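Local coordinates for protein DNA alpha-glucosyltransferase (Enterobacteria phage T4, PDB 1XV5) that belongs to the GT-B class of glycosyltransferases and holds uridine-5'-diphosphate in a pocket, at residues L370-R373 with E374-K377. Numbering follows the deposited sequence.
Sequences LYDR and EREK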
loop_
_atom_site.group_PDB
_atom_site.type_symbol
_atom_site.label_atom_id
_atom_site.label_comp_id
_atom_site.label_asym_id
_atom_site.label_seq_id
_atom_site.Cartn_x
_atom_site.Cartn_y
_atom_site.Cartn_z
ATOM N N LEU A 370 -18.491 10.849 21.240
ATOM C CA LEU A 370 -18.652 11.074 19.811
ATOM C C LEU A 370 -17.453 10.455 19.096
ATOM O O LEU A 370 -17.602 9.745 18.098
ATOM C CB LEU A 370 -18.710 12.577 19.519
ATOM C CG LEU A 370 -18.749 13.023 18.055
ATOM C CD1 LEU A 370 -19.960 12.422 17.355
ATOM C CD2 LEU A 370 -18.788 14.548 17.992
ATOM N N TYR A 371 -16.265 10.735 19.625
ATOM C CA TYR A 371 -15.020 10.216 19.065
ATOM C C TYR A 371 -15.140 8.705 18.898
ATOM O O TYR A 371 -14.853 8.157 17.828
ATOM C CB TYR A 371 -13.853 10.530 20.011
ATOM C CG TYR A 371 -12.489 10.119 19.486
ATOM C CD1 TYR A 371 -11.671 11.030 18.818
ATOM C CD2 TYR A 371 -12.030 8.811 19.635
ATOM C CE1 TYR A 371 -10.425 10.648 18.305
ATOM C CE2 TYR A 371 -10.792 8.416 19.128
ATOM C CZ TYR A 371 -9.994 9.338 18.464
ATOM O OH TYR A 371 -8.772 8.949 17.963
ATOM N N ASP A 372 -15.570 8.036 19.965
ATOM C CA ASP A 372 -15.721 6.584 19.949
ATOM C C ASP A 372 -16.725 6.124 18.901
ATOM O O ASP A 372 -16.462 5.179 18.153
ATOM C CB ASP A 372 -16.139 6.085 21.336
ATOM C CG ASP A 372 -15.103 5.165 21.961
ATOM O OD1 ASP A 372 -15.176 4.937 23.185
ATOM O OD2 ASP A 372 -14.223 4.660 21.230
ATOM N N ARG A 373 -17.878 6.785 18.839
ATOM C CA ARG A 373 -18.884 6.408 17.855
ATOM C C ARG A 373 -18.326 6.550 16.447
ATOM O O ARG A 373 -18.513 5.674 15.607
ATOM C CB ARG A 373 -20.143 7.276 17.979
ATOM C CG ARG A 373 -20.966 7.017 19.232
ATOM C CD ARG A 373 -22.372 7.600 19.095
ATOM N NE ARG A 373 -22.373 9.062 19.027
ATOM C CZ ARG A 373 -22.236 9.861 20.081
ATOM N NH1 ARG A 373 -22.086 9.347 21.295
ATOM N NH2 ARG A 373 -22.251 11.179 19.923
ATOM N N GLU A 374 -17.630 7.654 16.195
ATOM C CA GLU A 374 -17.083 7.896 14.867
ATOM C C GLU A 374 -16.042 6.874 14.435
ATOM O O GLU A 374 -16.082 6.399 13.300
ATOM C CB GLU A 374 -16.508 9.311 14.781
ATOM C CG GLU A 374 -17.576 10.393 14.912
ATOM C CD GLU A 374 -18.682 10.251 13.876
ATOM O OE1 GLU A 374 -18.383 10.319 12.663
ATOM O OE2 GLU A 374 -19.855 10.072 14.272
ATOM N N ARG A 375 -15.116 6.517 15.319
ATOM C CA ARG A 375 -14.115 5.540 14.909
ATOM C C ARG A 375 -14.709 4.137 14.791
ATOM O O ARG A 375 -14.225 3.330 14.004
ATOM C CB ARG A 375 -12.902 5.546 15.848
ATOM C CG ARG A 375 -13.180 5.210 17.290
ATOM C CD ARG A 375 -11.864 4.984 18.033
ATOM N NE ARG A 375 -12.082 4.623 19.430
ATOM C CZ ARG A 375 -11.154 4.089 20.217
ATOM N NH1 ARG A 375 -9.935 3.854 19.745
ATOM N NH2 ARG A 375 -11.453 3.779 21.470
ATOM N N GLU A 376 -15.752 3.833 15.563
ATOM C CA GLU A 376 -16.373 2.515 15.435
ATOM C C GLU A 376 -16.988 2.440 14.033
ATOM O O GLU A 376 -16.967 1.390 13.389
ATOM C CB GLU A 376 -17.455 2.300 16.503
ATOM C CG GLU A 376 -16.899 2.036 17.902
ATOM C CD GLU A 376 -16.295 0.646 18.065
ATOM O OE1 GLU A 376 -15.702 0.378 19.131
ATOM O OE2 GLU A 376 -16.415 -0.186 17.140
ATOM N N LYS A 377 -17.526 3.558 13.556
ATOM C CA LYS A 377 -18.101 3.589 12.216
ATOM C C LYS A 377 -17.011 3.424 11.157
ATOM O O LYS A 377 -17.183 2.673 10.198
ATOM C CB LYS A 377 -18.860 4.897 11.971
ATOM C CG LYS A 377 -20.223 4.946 12.654
ATOM C CD LYS A 377 -21.038 6.166 12.240
ATOM C CE LYS A 377 -20.434 7.456 12.757
ATOM N NZ LYS A 377 -21.354 8.614 12.540
HETATM O O HOH W 1 -13.176 3.575 24.254
HETATM O O HOH W 2 -14.223 1.723 20.795
HETATM O O HOH W 3 -21.836 9.897 16.228
#
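R375 places CG between its backbone N and carbonyl carbon (chi1 61°) and then runs extended to NE, which carries its guanidinium back one turn to D372. The carboxylate and guanidinium lie nearly coplanar, and R375 grips side-on. Both nitrogens go to one oxygen: R375 NE lies 2.8 Å from D372 OD2 and R375 NH2 lies 2.9 Å from the same D372 OD2. NE arrives nearly along the C-O axis; NH2 comes from the syn side, 20° out of the carboxylate plane, while OD2 lies in the guanidinium plane. This is an i to i+3 salt bridge along a helix. A water donates to D372 OD1 and weakly accepts from R375 NH2; a second links D372 OD2 to E376 OE1. The bridge and the bonds of R375 NH2 to K190 O and NH1 to G317 O hold the guanidinium in place. Y371 meets the arginine stem, with Y371 CE2 3.8 Å from R375 CD. On another side of the helix, E374 bends at chi2 and lies alongside L370, E374 CG 4.0 Å from L370 CD1. K377 NZ makes a salt bridge to E374 OE2, 2.7 Å, from the syn side and 28° out of the carboxylate plane, and a water ties that oxygen to R373 NE. Main-chain bonds such as E374 N to L370 O, 2.8 Å, set the helical frame. E376 also makes a salt bridge to R185, and K377 has a second one to D343. Both segments belong to helix 368-386; Y371, E374 and R375 pack on I319 of strand 319-323, while L370 and E374 touch helix 354-365.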